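PDB 2Y5S: dihydropteroate synthase from Burkholderia cenocepacia, which probably joins para-aminobenzoate to 6-hydroxymethyl-7,8-dihydropterin diphosphate, giving 7,8-dihydropteroate on the way to folate. Local coordinates for residues I190-G195 / T216-P221; A9-G14 / A225-A230; G126-G131 / G150-M155; D119-I124 / S141-M146; D205-L210 / K235-A240. All coordinates share one frame; numbering follows the deposited sequence.

Contact 1. Residues I190-G195 / T216-P221; sequences ICVDPG and TAPARP. With 78H (7,8-dihydropteroate), chain P.
The guanidinium of R220 meets I190 O at its edge, close to its own plane. Its loop, 216-221, packs outside a TIM-barrel strand, 190-193, and runs almost opposite to it. The strand's backbone bonds both to strand 142-146 and to P227 and L229. R220 NH2 donates to I190 O over 2.9 Å, with an N-H...O angle of 153°. The donor is tilted out of the carbonyl plane. NH1 serves P10 O, so the flat group links two backbone stretches. The R220 chain is extended from CG to NE, which carries its end to the start of the strand.

Further along, the contact is apolar. V192 CG2 lies 4.1 Å from A217 CB and 4.4 Å from P218 CD. The first torsion of -58° sets CG2 between the backbone N and the carbonyl carbon. P194 CB touches T216 CG2 at 4.3 Å.

D193 points away from the loop, and OD2 reaches N2 and N3 of the pterin. The D193 OD2 bond from N3 is very short, 2.5 Å, and its exact length is doubtful; that from N2 is weak. An Asx turn holds the carboxylate: G195 N donates to D193 OD1 at 2.8 Å, from above the carboxylate plane.

Contact 2. Residues A9-G14 / A225-A230; sequences APLQCG and AYPILA
The ring of P227 packs against the carbonyl oxygen of A9. P227 CB lies 3.4 Å and P227 CG 3.5 Å from A9 O. This oxygen is buried and has no hydrogen-bond partner in the model, so the proline meets it with carbon alone. The same ring also reaches the A9 methyl: A9 CB is 4.3 Å from P227 CD. A9 CB comes closer, 3.5 Å, to A225 O.

L11 adds a second apolar touch. Its CG is turned opposite the backbone N (chi1 -172°), and the L11 CD1 branch ends 4.4 Å from P227 CG.

The polar link is made by one water. It accepts from A9 N at 2.9 Å and donates to A225 O at 2.6 Å. It ties the two backbones together where no direct bond does.

The contact is plain packing that ties the N-terminal segment to the approach to barrel strand 229-230, where L229 touches the bound 7,8-dihydropteroate. Residues 11-13 pair with strand 16-18 in a small antiparallel sheet. The backbone of P227 bonds to V192 of strand 190-193, and its ring also touches C191. Y226 turns to the other side and packs on A177 and R181 of helix 165-182.

Contact 3. Residues G126-G131 / G150-M155; sequences GFRQPG and GEPQTM. With EDO (1,2-ethanediol), chain V.
Two hydrogen bonds join Q129 and R128 to the backbone of 150-155. The stronger runs from Q129 NE2 to P152 O, 2.9 Å long and nearly straight at 166°. The oxygen lies close to the amide plane of Q129. M155 N also donates to P152 O, from the opposite face of the carbonyl plane, so two donors grip this atom. The weaker bond is R128 NH1 to G150 O, at 3.4 Å.

The bound 1,2-ethanediol, probably from the crystallisation liquor, adds a bridge. Its O2 accepts from R128 NH1 at 2.8 Å, at the edge of the guanidinium, and from G150 N at 3.0 Å.

Van der Waals packing centres on P152. P152 CG sits 3.9 Å from R128 CB and lies over one face of the guanidinium. The two side chains cross at about a right angle. The R128 chain bends at chi3 (-73°), which leaves one guanidinium face toward P152 CG. M155 comes obliquely to the Q129 amide, with M155 CE 3.2 Å from Q129 OE1 and M155 SD 3.5 Å from Q129 NE2.

These loops follow strands 120-123 and 142-146 of the barrel. NE and NH2 of R128 donate to W125 O and M148 O. The arginine charge is probably offset in part by backbone carbonyls, which should fix the rotation of the guanidinium and hold the two loops together near the surface.

Contact 4. Residues D119-I124 / S141-M146; sequences DLINDI and SGLCAM. With 78H (7,8-dihydropteroate), chain P.
M146 runs from D123 and I124 past the ligand, each atom meeting a different partner. M146 CB lies 3.6 Å from D123 O. CG turns opposite the backbone N (chi1 -162°) and touches CA of G195. M146 SD comes 3.6 Å from N3 of the bound 7,8-dihydropteroate. The chain then bends, and M146 CE ends 3.7 Å from I124 CB. The M146 and I124 side chains lie side by side.

The two segments are neighbouring parallel strands of a TIM barrel, joined through helix 132-136 in a beta-alpha-beta unit. Backbone bonds alternate from strand to strand: G142 N to D119 O, I121 N to G142 O, C144 N to I121 O and D123 N to C144 O. M146 N to D123 O is weak. On one sheet face L120 CD2 meets C144 CB; on the other I121 CB meets L143 CD2, 3.9 Å away.

N122 shares the face of C144 and holds the pterin. N122 OD1 accepts from ligand N2 in a very short bond of 2.4 Å, whose exact length is doubtful. N122 ND2 donates to N1 at 3.0 Å and also to D64 OD2. The amide therefore offers one acceptor and one donor to match N2 and N1 of the pterin, and the bond to D64 should keep it from flipping.

Contact 5. Residues D205-L210 / K235-A240; sequences DNYALL and KSMLGA. With 78H (7,8-dihydropteroate), chain P.
A Met-aromatic contact joins helix 204-211 to the short helix 236-239, which follows barrel strand 229-230. M237 CE stands over one face of the Y207 ring, 3.8 Å from its centroid and 14° off the ring normal. This is also a CH-pi contact. The chain bend at chi3 (-74°) turns CE onto the ring, while M237 SD rests 3.8 Å from N206 CB. Y207 OH donates to M237 O at 2.8 Å, from well above the carbonyl plane. L238 CD2 touches the same hydroxyl. Y207, L210 and L238 also pack on A286, V287 and V283 of the second subunit.

The N-terminal end of the short helix meets 7,8-dihydropteroate. The extended K235 chain runs along the aminobenzoyl ring, with K235 CE 3.6 Å from C16. K235 NZ donates to pterin O4 at 2.7 Å, and to F196 O and G231 O. S236 N donates to carboxylate O23 at 2.9 Å. A carboxylate held by a backbone N-H of the first helical turn is typical of anion binding at a helix N terminus.

Overall arrangement
Contact 2 opens first, at 9-14, and closes last but one, at 225-230. It ties the N-terminal segment to the barrel and encloses contacts 4, 3 and 1. Within it, contact 4 pairs adjacent barrel strands through 119-124 and 141-146. Contact 3 begins inside that loop and ends beyond it, so the two cross; F127 packs on strand 142-146. Contact 1 comes next in series, tying strand 190-193 to the loop after helix 204-211. Contact 5 starts inside the loop of contact 1 and closes after contact 2, crossing both. It brings in helix 236-239 and reaches the second subunit. Contacts 1, 4 and 5 meet at 7,8-dihydropteroate.

Contact 1. Residues I190-G195 / T216-P221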
# COMPACT_ATOMS: atom_id res chain seq x y z
N ILE B 190 8.54 0.74 26.76
CA ILE B 190 8.46 2.00 26.04
C ILE B 190 8.50 1.80 24.53
O ILE B 190 9.36 1.11 23.99
CB ILE B 190 9.61 2.97 26.46
CG1 ILE B 190 9.56 3.24 27.98
CG2 ILE B 190 9.51 4.31 25.69
CD1 ILE B 190 10.85 3.85 28.58
N CYS B 191 7.54 2.43 23.85
CA CYS B 191 7.62 2.62 22.42
C CYS B 191 7.52 4.10 22.14
O CYS B 191 7.19 4.88 23.03
CB CYS B 191 6.54 1.85 21.68
SG CYS B 191 4.85 2.31 22.00
N VAL B 192 7.87 4.49 20.92
CA VAL B 192 7.88 5.90 20.54
C VAL B 192 7.10 6.12 19.24
O VAL B 192 6.91 5.20 18.43
CB VAL B 192 9.31 6.40 20.34
CG1 VAL B 192 10.14 6.21 21.62
CG2 VAL B 192 9.96 5.69 19.13
N ASP B 193 6.71 7.37 19.03
CA ASP B 193 5.88 7.74 17.90
C ASP B 193 6.25 9.17 17.47
O ASP B 193 6.24 10.09 18.29
CB ASP B 193 4.43 7.67 18.37
CG ASP B 193 3.42 8.05 17.32
OD1 ASP B 193 3.76 8.68 16.31
OD2 ASP B 193 2.23 7.74 17.56
N PRO B 194 6.57 9.35 16.18
CA PRO B 194 7.02 10.67 15.69
C PRO B 194 5.93 11.73 15.60
O PRO B 194 6.23 12.91 15.33
CB PRO B 194 7.56 10.36 14.29
CG PRO B 194 6.77 9.16 13.87
CD PRO B 194 6.69 8.33 15.12
N GLY B 195 4.67 11.32 15.79
CA GLY B 195 3.58 12.27 15.94
C GLY B 195 3.20 12.95 14.66
O GLY B 195 3.19 14.19 14.56
N THR B 216 13.85 8.06 13.29
CA THR B 216 13.13 8.83 14.31
C THR B 216 13.25 8.18 15.71
O THR B 216 13.03 8.85 16.72
CB THR B 216 11.64 8.99 13.96
OG1 THR B 216 11.02 7.71 13.93
CG2 THR B 216 11.44 9.67 12.60
N ALA B 217 13.62 6.90 15.77
CA ALA B 217 13.63 6.15 17.02
C ALA B 217 15.01 6.15 17.66
O ALA B 217 15.98 5.72 17.05
CB ALA B 217 13.18 4.72 16.78
N PRO B 218 15.10 6.61 18.92
CA PRO B 218 16.35 6.46 19.63
C PRO B 218 16.59 5.00 20.04
O PRO B 218 15.70 4.13 19.87
CB PRO B 218 16.16 7.34 20.86
CG PRO B 218 14.73 7.40 21.06
CD PRO B 218 14.05 7.19 19.76
N ALA B 219 17.77 4.75 20.59
CA ALA B 219 18.21 3.41 21.00
C ALA B 219 17.90 3.13 22.48
O ALA B 219 18.07 3.99 23.33
CB ALA B 219 19.72 3.26 20.75
N ARG B 220 17.46 1.90 22.75
CA ARG B 220 17.38 1.39 24.12
C ARG B 220 18.80 1.10 24.59
O ARG B 220 19.72 1.18 23.79
CB ARG B 220 16.54 0.11 24.16
CG ARG B 220 15.08 0.33 23.82
CD ARG B 220 14.34 -0.98 23.82
NE ARG B 220 12.90 -0.79 23.99
CZ ARG B 220 12.00 -1.76 23.84
NH1 ARG B 220 12.38 -3.01 23.52
NH2 ARG B 220 10.70 -1.48 24.02
N PRO B 221 18.99 0.79 25.89
CA PRO B 221 20.34 0.46 26.39
C PRO B 221 21.00 -0.76 25.74
O PRO B 221 22.22 -0.79 25.57
CB PRO B 221 20.10 0.21 27.88
CG PRO B 221 18.94 1.10 28.21
CD PRO B 221 18.05 1.07 26.99
O4 78H P . -0.52 9.71 15.54
C4 78H P . -0.89 9.43 16.68
C5 78H P . -2.11 9.90 17.21
N3 78H P . -0.07 8.63 17.49
C9 78H P . -2.43 9.54 18.54
N5 78H P . -2.97 10.63 16.46
C2 78H P . -0.45 8.33 18.84
N8 78H P . -3.62 9.97 19.12
N1 78H P . -1.62 8.78 19.30
C6 78H P . -4.11 11.12 16.98
N2 78H P . 0.35 7.60 19.63
C7 78H P . -4.47 10.97 18.46
C10 78H P . -5.09 11.86 16.12
N11 78H P . -4.70 13.28 16.02
C15 78H P . -4.64 13.84 14.82
C16 78H P . -3.52 14.57 14.44
C17 78H P . -5.72 13.67 13.95
C18 78H P . -3.48 15.15 13.18
C19 78H P . -5.68 14.24 12.69
C20 78H P . -4.56 14.99 12.31
C21 78H P . -4.50 15.59 10.90
O22 78H P . -3.39 15.98 10.53
O23 78H P . -5.51 15.55 10.17

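Contact 2. Residues A9-G14 / A225-A230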
# COMPACT_ATOMS: atom_id res chain seq x y z
N ALA B 9 12.09 -4.15 18.16
CA ALA B 9 12.33 -4.63 19.51
C ALA B 9 11.00 -4.89 20.22
O ALA B 9 10.01 -4.21 19.94
CB ALA B 9 13.17 -3.62 20.28
N PRO B 10 10.97 -5.86 21.14
CA PRO B 10 9.72 -6.19 21.83
C PRO B 10 9.19 -5.09 22.75
O PRO B 10 9.94 -4.22 23.22
CB PRO B 10 10.09 -7.44 22.64
CG PRO B 10 11.55 -7.32 22.87
CD PRO B 10 12.09 -6.69 21.61
N LEU B 11 7.89 -5.17 23.02
CA LEU B 11 7.21 -4.23 23.88
C LEU B 11 6.48 -4.94 25.03
O LEU B 11 5.56 -5.71 24.80
CB LEU B 11 6.22 -3.41 23.06
CG LEU B 11 5.56 -2.24 23.81
CD1 LEU B 11 6.62 -1.22 24.25
CD2 LEU B 11 4.45 -1.56 22.94
N GLN B 12 6.89 -4.67 26.26
CA GLN B 12 6.13 -5.12 27.42
C GLN B 12 4.85 -4.25 27.47
O GLN B 12 4.93 -3.04 27.48
CB GLN B 12 6.98 -5.00 28.67
CG GLN B 12 6.28 -5.29 29.97
CD GLN B 12 5.69 -6.68 30.03
OE1 GLN B 12 6.35 -7.65 29.65
NE2 GLN B 12 4.44 -6.77 30.50
N CYS B 13 3.68 -4.89 27.46
CA CYS B 13 2.44 -4.18 27.22
C CYS B 13 1.36 -4.66 28.17
O CYS B 13 0.36 -5.26 27.77
CB CYS B 13 2.01 -4.34 25.76
SG CYS B 13 0.71 -3.23 25.24
N GLY B 14 1.58 -4.39 29.45
CA GLY B 14 0.64 -4.75 30.50
C GLY B 14 0.52 -6.26 30.61
O GLY B 14 1.48 -6.93 30.98
N ALA B 225 16.81 -0.09 18.71
CA ALA B 225 15.93 1.06 18.66
C ALA B 225 14.63 0.77 19.42
O ALA B 225 14.11 -0.35 19.39
CB ALA B 225 15.64 1.43 17.21
N TYR B 226 14.11 1.77 20.12
CA TYR B 226 12.74 1.72 20.64
C TYR B 226 11.77 1.39 19.48
O TYR B 226 11.91 1.93 18.37
CB TYR B 226 12.36 3.04 21.32
CG TYR B 226 12.99 3.22 22.69
CD1 TYR B 226 12.44 2.62 23.82
CD2 TYR B 226 14.14 3.99 22.87
CE1 TYR B 226 13.01 2.78 25.08
CE2 TYR B 226 14.74 4.14 24.12
CZ TYR B 226 14.17 3.53 25.22
OH TYR B 226 14.74 3.67 26.47
N PRO B 227 10.83 0.45 19.71
CA PRO B 227 9.89 0.15 18.64
C PRO B 227 8.97 1.34 18.38
O PRO B 227 8.68 2.11 19.30
CB PRO B 227 9.12 -1.04 19.19
CG PRO B 227 9.14 -0.85 20.66
CD PRO B 227 10.53 -0.30 20.94
N ILE B 228 8.53 1.47 17.12
CA ILE B 228 7.82 2.65 16.63
C ILE B 228 6.35 2.35 16.41
O ILE B 228 6.00 1.34 15.76
CB ILE B 228 8.39 3.12 15.30
CG1 ILE B 228 9.86 3.52 15.46
CG2 ILE B 228 7.57 4.30 14.69
CD1 ILE B 228 10.60 3.74 14.12
N LEU B 229 5.51 3.20 16.99
CA LEU B 229 4.09 3.28 16.66
C LEU B 229 3.90 4.47 15.73
O LEU B 229 4.38 5.57 16.02
CB LEU B 229 3.28 3.46 17.93
CG LEU B 229 1.74 3.36 17.83
CD1 LEU B 229 1.18 2.93 19.21
CD2 LEU B 229 1.09 4.67 17.39
N ALA B 230 3.23 4.25 14.60
CA ALA B 230 2.96 5.28 13.61
C ALA B 230 1.46 5.40 13.40
O ALA B 230 0.76 4.41 13.21
CB ALA B 230 3.64 4.95 12.30
O HOH W 1 13.28 -1.69 17.29

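Contact 3. Residues G126-G131 / G150-M155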
# COMPACT_ATOMS: atom_id res chain seq x y z
N GLY B 126 3.78 12.96 25.52
CA GLY B 126 5.06 12.30 25.79
C GLY B 126 5.40 12.29 27.27
O GLY B 126 6.57 12.37 27.65
N PHE B 127 4.36 12.21 28.09
CA PHE B 127 4.45 12.13 29.55
C PHE B 127 5.00 13.40 30.15
O PHE B 127 5.60 13.38 31.23
CB PHE B 127 5.18 10.84 29.98
CG PHE B 127 4.53 9.61 29.41
CD1 PHE B 127 3.39 9.10 29.99
CD2 PHE B 127 4.99 9.04 28.24
CE1 PHE B 127 2.75 8.01 29.44
CE2 PHE B 127 4.35 7.96 27.68
CZ PHE B 127 3.22 7.44 28.28
N ARG B 128 4.73 14.52 29.48
CA ARG B 128 5.19 15.81 29.95
C ARG B 128 4.19 16.51 30.87
O ARG B 128 4.57 17.43 31.57
CB ARG B 128 5.54 16.73 28.77
CG ARG B 128 6.88 16.41 28.13
CD ARG B 128 7.20 17.41 27.03
NE ARG B 128 6.39 17.20 25.83
CZ ARG B 128 6.33 18.06 24.82
NH1 ARG B 128 7.01 19.21 24.87
NH2 ARG B 128 5.59 17.77 23.75
N GLN B 129 2.91 16.11 30.86
CA GLN B 129 1.94 16.78 31.71
C GLN B 129 2.31 16.53 33.15
O GLN B 129 2.75 15.42 33.49
CB GLN B 129 0.50 16.34 31.44
CG GLN B 129 -0.06 16.81 30.10
CD GLN B 129 -0.15 18.31 29.97
OE1 GLN B 129 -0.30 19.01 30.95
NE2 GLN B 129 -0.06 18.80 28.73
N PRO B 130 2.17 17.56 34.00
CA PRO B 130 2.58 17.41 35.40
C PRO B 130 1.93 16.19 36.05
O PRO B 130 0.71 16.09 36.06
CB PRO B 130 2.10 18.72 36.04
CG PRO B 130 2.19 19.70 34.95
CD PRO B 130 1.75 18.94 33.71
N GLY B 131 2.76 15.27 36.54
CA GLY B 131 2.29 14.08 37.23
C GLY B 131 2.08 12.83 36.37
O GLY B 131 1.73 11.78 36.90
N GLY B 150 5.01 21.73 21.07
CA GLY B 150 4.11 22.60 21.82
C GLY B 150 4.53 22.76 23.26
O GLY B 150 5.40 22.03 23.73
N GLU B 151 3.95 23.72 23.96
CA GLU B 151 4.21 23.88 25.39
C GLU B 151 3.06 23.21 26.15
O GLU B 151 1.90 23.60 25.98
CB GLU B 151 4.34 25.36 25.78
CG GLU B 151 5.14 25.61 27.06
CD GLU B 151 6.47 24.84 27.11
OE1 GLU B 151 6.82 24.16 26.12
OE2 GLU B 151 7.15 24.93 28.14
N PRO B 152 3.38 22.18 26.96
CA PRO B 152 2.39 21.37 27.70
C PRO B 152 1.34 22.15 28.50
O PRO B 152 0.17 21.73 28.55
CB PRO B 152 3.26 20.58 28.67
CG PRO B 152 4.55 20.46 28.00
CD PRO B 152 4.75 21.73 27.25
N GLN B 153 1.76 23.26 29.10
CA GLN B 153 0.89 24.04 29.99
C GLN B 153 -0.23 24.69 29.21
O GLN B 153 -1.34 24.86 29.72
CB GLN B 153 1.70 25.09 30.77
CG GLN B 153 0.97 25.62 32.00
CD GLN B 153 1.74 26.70 32.75
OE1 GLN B 153 2.80 26.45 33.33
NE2 GLN B 153 1.19 27.89 32.77
N THR B 154 0.05 25.04 27.96
CA THR B 154 -0.93 25.65 27.06
C THR B 154 -1.99 24.63 26.59
O THR B 154 -3.15 25.00 26.33
CB THR B 154 -0.23 26.30 25.81
OG1 THR B 154 0.41 25.28 25.02
CG2 THR B 154 0.81 27.34 26.24
N MET B 155 -1.60 23.35 26.49
CA MET B 155 -2.45 22.30 25.91
C MET B 155 -2.67 22.51 24.41
O MET B 155 -3.61 21.95 23.83
CB MET B 155 -3.82 22.20 26.62
CG MET B 155 -3.76 22.10 28.13
SD MET B 155 -3.10 20.53 28.67
CE MET B 155 -2.86 20.86 30.41
C1 EDO V . 9.76 20.08 22.37
O1 EDO V . 10.53 20.47 21.24
C2 EDO V . 8.42 19.57 21.86
O2 EDO V . 7.38 20.43 22.33

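Contact 4. Residues D119-I124 / S141-M146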
# COMPACT_ATOMS: atom_id res chain seq x y z
N ASP B 119 -3.64 -1.79 29.38
CA ASP B 119 -2.36 -2.39 29.07
C ASP B 119 -1.30 -1.41 28.56
O ASP B 119 -0.11 -1.66 28.68
CB ASP B 119 -2.58 -3.47 28.00
CG ASP B 119 -3.52 -4.56 28.47
OD1 ASP B 119 -3.19 -5.25 29.44
OD2 ASP B 119 -4.60 -4.72 27.85
N LEU B 120 -1.73 -0.30 27.96
CA LEU B 120 -0.81 0.64 27.34
C LEU B 120 -1.36 2.07 27.46
O LEU B 120 -2.56 2.30 27.26
CB LEU B 120 -0.61 0.26 25.86
CG LEU B 120 0.51 0.92 25.03
CD1 LEU B 120 0.67 0.15 23.73
CD2 LEU B 120 0.25 2.39 24.75
N ILE B 121 -0.48 3.01 27.82
CA ILE B 121 -0.82 4.43 27.82
C ILE B 121 -0.16 5.10 26.63
O ILE B 121 1.07 5.06 26.45
CB ILE B 121 -0.45 5.14 29.14
CG1 ILE B 121 -1.08 4.44 30.35
CG2 ILE B 121 -0.87 6.61 29.08
CD1 ILE B 121 -2.64 4.45 30.39
N ASN B 122 -1.00 5.71 25.80
CA ASN B 122 -0.61 6.32 24.57
C ASN B 122 -0.77 7.83 24.72
O ASN B 122 -1.89 8.33 24.70
CB ASN B 122 -1.51 5.79 23.45
CG ASN B 122 -1.24 6.47 22.13
OD1 ASN B 122 -0.15 6.92 21.90
ND2 ASN B 122 -2.26 6.55 21.27
N ASP B 123 0.35 8.55 24.86
CA ASP B 123 0.33 9.96 25.30
C ASP B 123 0.90 10.95 24.27
O ASP B 123 2.10 11.03 24.05
CB ASP B 123 1.08 10.11 26.62
CG ASP B 123 1.00 11.52 27.21
OD1 ASP B 123 0.24 12.37 26.70
OD2 ASP B 123 1.73 11.78 28.18
N ILE B 124 0.02 11.73 23.67
CA ILE B 124 0.41 12.75 22.72
C ILE B 124 1.38 13.77 23.33
O ILE B 124 2.14 14.38 22.60
CB ILE B 124 -0.80 13.47 22.06
CG1 ILE B 124 -1.71 14.13 23.10
CG2 ILE B 124 -1.61 12.47 21.21
CD1 ILE B 124 -2.52 15.32 22.55
N SER B 141 2.59 -1.67 32.27
CA SER B 141 1.91 -1.16 31.10
C SER B 141 2.92 -0.74 30.03
O SER B 141 4.02 -0.29 30.35
CB SER B 141 1.01 0.03 31.45
OG SER B 141 1.74 1.04 32.12
N GLY B 142 2.54 -0.93 28.78
CA GLY B 142 3.24 -0.30 27.68
C GLY B 142 3.00 1.21 27.73
O GLY B 142 1.98 1.68 28.25
N LEU B 143 3.95 1.96 27.19
CA LEU B 143 3.87 3.40 27.17
C LEU B 143 4.35 3.91 25.84
O LEU B 143 5.49 3.63 25.44
CB LEU B 143 4.75 4.00 28.27
CG LEU B 143 4.53 3.55 29.71
CD1 LEU B 143 5.67 4.05 30.60
CD2 LEU B 143 3.19 4.07 30.19
N CYS B 144 3.50 4.65 25.14
CA CYS B 144 3.90 5.27 23.89
C CYS B 144 4.10 6.76 24.10
O CYS B 144 3.14 7.49 24.38
CB CYS B 144 2.89 5.05 22.79
SG CYS B 144 3.38 5.84 21.22
N ALA B 145 5.34 7.19 23.99
CA ALA B 145 5.72 8.60 24.07
C ALA B 145 5.72 9.15 22.65
O ALA B 145 6.54 8.73 21.82
CB ALA B 145 7.12 8.73 24.69
N MET B 146 4.80 10.06 22.36
CA MET B 146 4.73 10.68 21.04
C MET B 146 5.43 12.02 21.05
O MET B 146 5.53 12.68 22.11
CB MET B 146 3.27 10.90 20.66
CG MET B 146 3.02 11.14 19.17
SD MET B 146 1.35 11.69 18.83
CE MET B 146 1.53 13.46 19.20
O4 78H P . -0.52 9.71 15.54
C4 78H P . -0.89 9.43 16.68
C5 78H P . -2.11 9.90 17.21
N3 78H P . -0.07 8.63 17.49
C9 78H P . -2.43 9.54 18.54
N5 78H P . -2.97 10.63 16.46
C2 78H P . -0.45 8.33 18.84
N8 78H P . -3.62 9.97 19.12
N1 78H P . -1.62 8.78 19.30
C6 78H P . -4.11 11.12 16.98
N2 78H P . 0.35 7.60 19.63
C7 78H P . -4.47 10.97 18.46
C10 78H P . -5.09 11.86 16.12
N11 78H P . -4.70 13.28 16.02
C15 78H P . -4.64 13.84 14.82
C16 78H P . -3.52 14.57 14.44
C17 78H P . -5.72 13.67 13.95
C18 78H P . -3.48 15.15 13.18
C19 78H P . -5.68 14.24 12.69
C20 78H P . -4.56 14.99 12.31
C21 78H P . -4.50 15.59 10.90
O22 78H P . -3.39 15.98 10.53
O23 78H P . -5.51 15.55 10.17
O HOH W 2 4.80 15.05 23.07

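Contact 5. Residues D205-L210 / K235-A240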
# COMPACT_ATOMS: atom_id res chain seq x y z
N ASP B 205 7.37 18.15 6.44
CA ASP B 205 7.85 17.54 7.69
C ASP B 205 7.31 16.13 7.88
O ASP B 205 8.05 15.21 8.23
CB ASP B 205 7.48 18.39 8.91
CG ASP B 205 8.24 19.70 8.97
OD1 ASP B 205 9.37 19.78 8.43
OD2 ASP B 205 7.71 20.66 9.59
N ASN B 206 6.01 15.95 7.66
CA ASN B 206 5.40 14.64 7.83
C ASN B 206 5.98 13.58 6.89
O ASN B 206 6.24 12.45 7.30
CB ASN B 206 3.88 14.74 7.65
CG ASN B 206 3.18 15.38 8.85
OD1 ASN B 206 3.48 15.06 10.01
ND2 ASN B 206 2.21 16.27 8.57
N TYR B 207 6.20 13.94 5.62
CA TYR B 207 6.78 12.96 4.68
C TYR B 207 8.28 12.76 4.87
O TYR B 207 8.77 11.69 4.57
CB TYR B 207 6.41 13.26 3.24
CG TYR B 207 4.96 12.89 2.97
CD1 TYR B 207 4.59 11.57 2.74
CD2 TYR B 207 3.97 13.84 2.99
CE1 TYR B 207 3.27 11.23 2.51
CE2 TYR B 207 2.63 13.50 2.76
CZ TYR B 207 2.30 12.20 2.51
OH TYR B 207 0.99 11.85 2.30
N ALA B 208 8.99 13.76 5.40
CA ALA B 208 10.39 13.56 5.80
C ALA B 208 10.45 12.48 6.88
O ALA B 208 11.26 11.56 6.84
CB ALA B 208 11.00 14.87 6.32
N LEU B 209 9.56 12.60 7.86
CA LEU B 209 9.51 11.66 8.96
C LEU B 209 9.11 10.28 8.49
O LEU B 209 9.61 9.30 9.02
CB LEU B 209 8.56 12.14 10.06
CG LEU B 209 9.03 13.40 10.78
CD1 LEU B 209 7.85 14.00 11.57
CD2 LEU B 209 10.20 13.11 11.71
N LEU B 210 8.19 10.18 7.52
CA LEU B 210 7.77 8.87 7.02
C LEU B 210 8.88 8.22 6.19
O LEU B 210 9.15 7.03 6.39
CB LEU B 210 6.49 8.97 6.22
CG LEU B 210 5.92 7.67 5.60
CD1 LEU B 210 5.95 6.49 6.58
CD2 LEU B 210 4.51 7.93 5.11
N LYS B 235 -5.33 11.31 7.95
CA LYS B 235 -4.79 12.59 8.38
C LYS B 235 -4.58 13.56 7.21
O LYS B 235 -4.58 13.16 6.05
CB LYS B 235 -3.51 12.39 9.17
CG LYS B 235 -3.74 11.81 10.58
CD LYS B 235 -2.50 11.94 11.45
CE LYS B 235 -2.75 11.44 12.88
NZ LYS B 235 -1.49 11.39 13.66
N SER B 236 -4.41 14.83 7.56
CA SER B 236 -4.23 15.90 6.60
C SER B 236 -3.07 15.70 5.66
O SER B 236 -3.16 16.10 4.50
CB SER B 236 -4.05 17.23 7.32
OG SER B 236 -5.28 17.59 7.89
N MET B 237 -1.99 15.09 6.13
CA MET B 237 -0.85 14.77 5.24
C MET B 237 -1.28 13.92 4.04
O MET B 237 -0.65 13.96 2.99
CB MET B 237 0.29 14.07 5.99
CG MET B 237 -0.08 12.71 6.59
SD MET B 237 1.27 11.96 7.53
CE MET B 237 2.37 11.45 6.21
N LEU B 238 -2.34 13.13 4.21
CA LEU B 238 -2.87 12.30 3.13
C LEU B 238 -3.81 13.11 2.21
O LEU B 238 -3.69 13.06 0.98
CB LEU B 238 -3.59 11.09 3.72
CG LEU B 238 -2.82 10.21 4.72
CD1 LEU B 238 -3.63 8.97 5.11
CD2 LEU B 238 -1.45 9.81 4.20
N GLY B 239 -4.74 13.86 2.81
CA GLY B 239 -5.63 14.73 2.04
C GLY B 239 -4.89 15.70 1.14
O GLY B 239 -5.30 15.97 -0.02
N ALA B 240 -3.77 16.21 1.66
CA ALA B 240 -2.95 17.19 0.96
C ALA B 240 -2.36 16.66 -0.35
O ALA B 240 -2.14 17.45 -1.27
CB ALA B 240 -1.84 17.71 1.87
O4 78H P . -0.52 9.71 15.54
C4 78H P . -0.89 9.43 16.68
C5 78H P . -2.11 9.90 17.21
N3 78H P . -0.07 8.63 17.49
C9 78H P . -2.43 9.54 18.54
N5 78H P . -2.97 10.63 16.46
C2 78H P . -0.45 8.33 18.84
N8 78H P . -3.62 9.97 19.12
N1 78H P . -1.62 8.78 19.30
C6 78H P . -4.11 11.12 16.98
N2 78H P . 0.35 7.60 19.63
C7 78H P . -4.47 10.97 18.46
C10 78H P . -5.09 11.86 16.12
N11 78H P . -4.70 13.28 16.02
C15 78H P . -4.64 13.84 14.82
C16 78H P . -3.52 14.57 14.44
C17 78H P . -5.72 13.67 13.95
C18 78H P . -3.48 15.15 13.18
C19 78H P . -5.68 14.24 12.69
C20 78H P . -4.56 14.99 12.31
C21 78H P . -4.50 15.59 10.90
O22 78H P . -3.39 15.98 10.53
O23 78H P . -5.51 15.55 10.17